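Local coordinates for Ras-associated and pleckstrin homology domains-containing protein 1 (Homo sapiens, PDB 4GN1) that mediates localized membrane signals, is implicated in regulating lamellipodial dynamics and targets EVL and VASP to the leading edge, here seen as its Ras-associating and PH domains, at residues Gly104-Ala109 with Cys222-Thr227; Val131-Gly136 with Tyr152-Ala157. All blocks are in the same frame, centred on the assembly; numbering follows the deposited sequence.

Contact 1: residues Gly104-Ala109 with Cys222-Thr227; sequences GKKETA and CDDVRT
The closest CA atoms, of K106 and R226, are 7.4 Å apart, and the loop 104-109 and the start of helix 225-240 meet through side chains and the K106 carbonyl. The K106 side chain reaches across to D224, its CG anti to the backbone N (chi1 -162°) and a bend at chi4 turning the ammonium group to the carboxylate. NZ lies 2.9 Å from D224 OD2 on the syn side, about 20° out of the carboxylate plane, a salt bridge with a weak second bond to OD1. D224 is the N-cap residue of helix 225-240, the C-terminal helix of the PH fold: its OD1 takes the N-H of T227 at 3.0 Å in a nearly straight bond and the T227 hydroxyl from above the carboxylate plane. The cap thus fixes the rotation of the very carboxylate that K106 grips, and K106 CE rests 3.2 Å from T227 OG1. R226 runs past K106 in the opposite direction, CG against CG at 3.7 Å, bringing NE to 3.3 Å from K106 O. Beyond it, NH2 of R226 is hydrogen-bonded to the carbonyl of N100 and the guanidinium makes a cation-pi contact with Y101, both in the loop between helices 93-96 and 113-124.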
loop_
_atom_site.group_PDB
_atom_site.type_symbol
_atom_site.label_atom_id
_atom_site.label_comp_id
_atom_site.label_asym_id
_atom_site.label_seq_id
_atom_site.Cartn_x
_atom_site.Cartn_y
_atom_site.Cartn_z
ATOM N N GLY A 104 -3.955 -15.517 -10.356
ATOM C CA GLY A 104 -2.739 -14.930 -10.880
ATOM C C GLY A 104 -1.804 -16.054 -11.203
ATOM O O GLY A 104 -1.293 -16.693 -10.289
ATOM N N LYS A 105 -1.597 -16.337 -12.491
ATOM C CA LYS A 105 -2.224 -15.626 -13.627
ATOM C C LYS A 105 -1.917 -14.143 -13.734
ATOM O O LYS A 105 -2.805 -13.275 -13.604
ATOM C CB LYS A 105 -3.733 -15.922 -13.757
ATOM C CG LYS A 105 -4.072 -16.812 -14.946
ATOM C CD LYS A 105 -3.193 -18.066 -15.041
ATOM C CE LYS A 105 -3.559 -19.116 -13.987
ATOM N NZ LYS A 105 -4.985 -19.559 -14.118
ATOM N N LYS A 106 -0.635 -13.868 -13.965
ATOM C CA LYS A 106 -0.174 -12.525 -14.286
ATOM C C LYS A 106 -0.972 -12.043 -15.496
ATOM O O LYS A 106 -1.309 -10.851 -15.599
ATOM C CB LYS A 106 1.335 -12.527 -14.571
ATOM C CG LYS A 106 1.984 -11.153 -14.479
ATOM C CD LYS A 106 3.422 -11.258 -13.992
ATOM C CE LYS A 106 4.116 -9.904 -14.023
ATOM N NZ LYS A 106 4.621 -9.563 -15.383
ATOM N N GLU A 107 -1.278 -13.003 -16.376
ATOM C CA GLU A 107 -2.192 -12.853 -17.505
ATOM C C GLU A 107 -3.441 -12.037 -17.116
ATOM O O GLU A 107 -4.131 -12.348 -16.126
ATOM C CB GLU A 107 -2.606 -14.251 -17.988
ATOM C CG GLU A 107 -2.266 -14.574 -19.439
ATOM C CD GLU A 107 -3.046 -13.743 -20.446
ATOM O OE1 GLU A 107 -3.965 -12.992 -20.043
ATOM O OE2 GLU A 107 -2.739 -13.838 -21.655
ATOM N N THR A 108 -3.725 -11.001 -17.907
ATOM C CA THR A 108 -4.759 -10.005 -17.582
ATOM C C THR A 108 -6.042 -10.181 -18.418
ATOM O O THR A 108 -5.960 -10.459 -19.609
ATOM C CB THR A 108 -4.206 -8.563 -17.726
ATOM O OG1 THR A 108 -5.244 -7.625 -17.452
ATOM C CG2 THR A 108 -3.656 -8.291 -19.135
ATOM N N ALA A 109 -7.214 -10.007 -17.807
ATOM C CA ALA A 109 -8.464 -10.374 -18.473
ATOM C C ALA A 109 -9.701 -9.721 -17.889
ATOM O O ALA A 109 -9.669 -9.211 -16.763
ATOM C CB ALA A 109 -8.641 -11.891 -18.446
ATOM N N CYS A 222 10.571 -4.570 -8.419
ATOM C CA CYS A 222 9.873 -5.532 -9.237
ATOM C C CYS A 222 10.281 -5.371 -10.687
ATOM O O CYS A 222 10.752 -4.294 -11.084
ATOM C CB CYS A 222 8.376 -5.342 -9.089
ATOM S SG CYS A 222 7.809 -5.488 -7.387
ATOM N N ASP A 223 10.076 -6.435 -11.469
ATOM C CA ASP A 223 10.435 -6.453 -12.895
ATOM C C ASP A 223 9.667 -5.426 -13.721
ATOM O O ASP A 223 10.222 -4.854 -14.662
ATOM C CB ASP A 223 10.228 -7.852 -13.517
ATOM C CG ASP A 223 11.417 -8.784 -13.296
ATOM O OD1 ASP A 223 11.214 -10.025 -13.333
ATOM O OD2 ASP A 223 12.551 -8.287 -13.082
ATOM N N ASP A 224 8.400 -5.205 -13.355
ATOM C CA ASP A 224 7.454 -4.435 -14.162
ATOM C C ASP A 224 6.267 -3.973 -13.305
ATOM O O ASP A 224 6.202 -4.285 -12.113
ATOM C CB ASP A 224 7.012 -5.245 -15.395
ATOM C CG ASP A 224 6.380 -6.575 -15.030
ATOM O OD1 ASP A 224 5.575 -6.620 -14.084
ATOM O OD2 ASP A 224 6.674 -7.584 -15.692
ATOM N N VAL A 225 5.331 -3.233 -13.891
ATOM C CA VAL A 225 4.324 -2.526 -13.078
ATOM C C VAL A 225 3.234 -3.483 -12.580
ATOM O O VAL A 225 2.584 -3.239 -11.542
ATOM C CB VAL A 225 3.762 -1.280 -13.813
ATOM C CG1 VAL A 225 2.687 -1.657 -14.820
ATOM C CG2 VAL A 225 3.249 -0.247 -12.825
ATOM N N ARG A 226 3.073 -4.579 -13.317
ATOM C CA ARG A 226 2.162 -5.655 -12.977
ATOM C C ARG A 226 2.594 -6.366 -11.691
ATOM O O ARG A 226 1.806 -6.514 -10.753
ATOM C CB ARG A 226 2.100 -6.642 -14.155
ATOM C CG ARG A 226 0.927 -7.606 -14.154
ATOM C CD ARG A 226 -0.408 -6.904 -14.393
ATOM N NE ARG A 226 -1.515 -7.864 -14.325
ATOM C CZ ARG A 226 -2.152 -8.211 -13.206
ATOM N NH1 ARG A 226 -1.819 -7.675 -12.035
ATOM N NH2 ARG A 226 -3.133 -9.107 -13.263
ATOM N N THR A 227 3.848 -6.805 -11.650
ATOM C CA THR A 227 4.401 -7.482 -10.465
ATOM C C THR A 227 4.293 -6.555 -9.251
ATOM O O THR A 227 3.895 -6.985 -8.172
ATOM C CB THR A 227 5.882 -7.898 -10.663
ATOM O OG1 THR A 227 6.045 -8.504 -11.948
ATOM C CG2 THR A 227 6.328 -8.890 -9.586
#

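Contact 2: residues Val131-Gly136 with Tyr152-Ala157; sequences VPEIEG and YFLLRA
Y152 sends CG beside its carbonyl carbon (chi1 176°), which carries its ring alongside E135 and G136, while I134 turns CG1 anti to its own carbonyl carbon and sets it against L155. The Y152 hydroxyl ends close to the aliphatic part of E135, whose side-chain placement is doubtful. I134 and L155 lie side by side and point the same way, CG1 to CD2 3.9 Å. Between the two strands the pairing is antiparallel: G136 and F153 form a hydrogen-bonded pair, F153 N reaching G136 O at 2.8 Å, and E135 faces L154 in a non-hydrogen-bonded pair. One step further, L155 N gives I134 O a nearly straight bond of 2.9 Å. At the open end of the hairpin E133 lays its CB 3.2 Å from L155 O; its OE2 stays 5.0 Å from R156 NE, where a weak attraction is possible, and the R156 guanidinium makes a cation-pi contact with Y161. These are the first two strands of the PH domain, 135-141 and 148-156. I134, F153 and L155 pack on W231 of helix 225-240, F153 also meets F177 edge-to-face, and strand 159-162 continues the sheet beyond 148-156, bonded through L154 and Y161.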
loop_
_atom_site.group_PDB
_atom_site.type_symbol
_atom_site.label_atom_id
_atom_site.label_comp_id
_atom_site.label_asym_id
_atom_site.label_seq_id
_atom_site.Cartn_x
_atom_site.Cartn_y
_atom_site.Cartn_z
ATOM N N VAL A 131 -6.599 -15.492 0.842
ATOM C CA VAL A 131 -5.613 -14.981 -0.115
ATOM C C VAL A 131 -4.983 -16.093 -0.953
ATOM O O VAL A 131 -4.466 -17.072 -0.389
ATOM C CB VAL A 131 -4.381 -14.383 0.599
ATOM C CG1 VAL A 131 -3.767 -13.272 -0.254
ATOM C CG2 VAL A 131 -4.691 -13.955 2.033
ATOM N N PRO A 132 -4.969 -15.935 -2.297
ATOM C CA PRO A 132 -4.027 -16.787 -3.038
ATOM C C PRO A 132 -2.611 -16.212 -2.920
ATOM O O PRO A 132 -2.431 -14.989 -2.916
ATOM C CB PRO A 132 -4.553 -16.743 -4.482
ATOM C CG PRO A 132 -5.968 -16.270 -4.347
ATOM C CD PRO A 132 -5.929 -15.290 -3.207
ATOM N N GLU A 133 -1.636 -17.110 -2.792
ATOM C CA GLU A 133 -0.251 -16.758 -2.480
ATOM C C GLU A 133 0.458 -16.177 -3.710
ATOM O O GLU A 133 0.225 -16.599 -4.850
ATOM C CB GLU A 133 0.498 -17.977 -1.901
ATOM C CG GLU A 133 -0.334 -18.797 -0.912
ATOM C CD GLU A 133 0.468 -19.746 -0.020
ATOM O OE1 GLU A 133 1.200 -20.624 -0.535
ATOM O OE2 GLU A 133 0.343 -19.635 1.221
ATOM N N ILE A 134 1.285 -15.167 -3.473
ATOM C CA ILE A 134 2.070 -14.563 -4.543
ATOM C C ILE A 134 3.488 -15.101 -4.372
ATOM O O ILE A 134 4.013 -15.187 -3.255
ATOM C CB ILE A 134 2.025 -13.002 -4.531
ATOM C CG1 ILE A 134 0.606 -12.466 -4.207
ATOM C CG2 ILE A 134 2.593 -12.407 -5.827
ATOM C CD1 ILE A 134 -0.523 -12.882 -5.140
ATOM N N GLU A 135 4.068 -15.519 -5.487
ATOM C CA GLU A 135 5.418 -16.039 -5.519
ATOM C C GLU A 135 6.075 -15.379 -6.706
ATOM O O GLU A 135 5.397 -15.015 -7.669
ATOM C CB GLU A 135 5.414 -17.568 -5.681
ATOM C CG GLU A 135 5.783 -18.124 -7.071
ATOM C CD GLU A 135 4.625 -18.756 -7.843
ATOM O OE1 GLU A 135 4.855 -19.828 -8.456
ATOM O OE2 GLU A 135 3.498 -18.194 -7.851
ATOM N N GLY A 136 7.385 -15.214 -6.637
ATOM C CA GLY A 136 8.139 -14.698 -7.766
ATOM C C GLY A 136 9.490 -14.239 -7.296
ATOM O O GLY A 136 9.719 -14.113 -6.088
ATOM N N TYR A 152 14.043 -15.089 -4.354
ATOM C CA TYR A 152 12.679 -15.608 -4.522
ATOM C C TYR A 152 11.809 -15.358 -3.287
ATOM O O TYR A 152 12.236 -15.618 -2.151
ATOM C CB TYR A 152 12.719 -17.111 -4.815
ATOM C CG TYR A 152 11.350 -17.770 -4.908
ATOM C CD1 TYR A 152 10.620 -17.746 -6.108
ATOM C CD2 TYR A 152 10.790 -18.431 -3.800
ATOM C CE1 TYR A 152 9.380 -18.352 -6.205
ATOM C CE2 TYR A 152 9.547 -19.043 -3.888
ATOM C CZ TYR A 152 8.849 -18.998 -5.094
ATOM O OH TYR A 152 7.617 -19.607 -5.189
ATOM N N PHE A 153 10.578 -14.902 -3.523
ATOM C CA PHE A 153 9.667 -14.465 -2.442
ATOM C C PHE A 153 8.340 -15.182 -2.450
ATOM O O PHE A 153 7.832 -15.569 -3.509
ATOM C CB PHE A 153 9.386 -12.963 -2.521
ATOM C CG PHE A 153 10.487 -12.118 -1.977
ATOM C CD1 PHE A 153 11.488 -11.631 -2.815
ATOM C CD2 PHE A 153 10.534 -11.810 -0.628
ATOM C CE1 PHE A 153 12.516 -10.841 -2.317
ATOM C CE2 PHE A 153 11.559 -11.028 -0.114
ATOM C CZ PHE A 153 12.554 -10.541 -0.958
ATOM N N LEU A 154 7.770 -15.308 -1.254
ATOM C CA LEU A 154 6.542 -16.045 -1.046
ATOM C C LEU A 154 5.686 -15.403 0.047
ATOM O O LEU A 154 6.091 -15.327 1.222
ATOM C CB LEU A 154 6.857 -17.511 -0.725
ATOM C CG LEU A 154 5.669 -18.461 -0.839
ATOM C CD1 LEU A 154 6.074 -19.772 -1.506
ATOM C CD2 LEU A 154 5.063 -18.697 0.538
ATOM N N LEU A 155 4.498 -14.956 -0.360
ATOM C CA LEU A 155 3.529 -14.363 0.551
ATOM C C LEU A 155 2.575 -15.422 1.103
ATOM O O LEU A 155 1.832 -16.063 0.347
ATOM C CB LEU A 155 2.741 -13.251 -0.148
ATOM C CG LEU A 155 1.601 -12.583 0.636
ATOM C CD1 LEU A 155 2.132 -11.576 1.659
ATOM C CD2 LEU A 155 0.591 -11.947 -0.313
ATOM N N ARG A 156 2.639 -15.604 2.425
ATOM C CA ARG A 156 1.677 -16.375 3.220
ATOM C C ARG A 156 0.844 -15.398 4.051
ATOM O O ARG A 156 1.276 -14.271 4.295
ATOM C CB ARG A 156 2.409 -17.301 4.187
ATOM C CG ARG A 156 3.172 -18.444 3.552
ATOM C CD ARG A 156 3.599 -19.453 4.604
ATOM N NE ARG A 156 4.396 -20.542 4.031
ATOM C CZ ARG A 156 5.720 -20.675 4.158
ATOM N NH1 ARG A 156 6.440 -19.789 4.841
ATOM N NH2 ARG A 156 6.336 -21.716 3.601
ATOM N N ALA A 157 -0.332 -15.837 4.506
ATOM C CA ALA A 157 -1.155 -15.059 5.431
ATOM C C ALA A 157 -0.354 -14.686 6.676
ATOM O O ALA A 157 -0.685 -13.730 7.385
ATOM C CB ALA A 157 -2.394 -15.837 5.814
#

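How the contacts relate
The chain passes 104-109 first, then both halves of contact 2, and returns to contact 1 only at 222-227, so the first PH hairpin is made wholly within the interval that contact 1 spans. The centres of the two contacts are 14 Å apart, and their nearest atoms, about 6 Å apart, do not touch. Helix 225-240 connects them: its first turn belongs to contact 1, while W231 and I237, further along, receive side chains from contact 2. Strand 135-141 does likewise, beginning in contact 2 and offering L138 to C222 and T227. Contact 2 thus lies within the PH domain, whereas contact 1 fastens the loop between helices 93-96 and 113-124 to the start of helix 225-240.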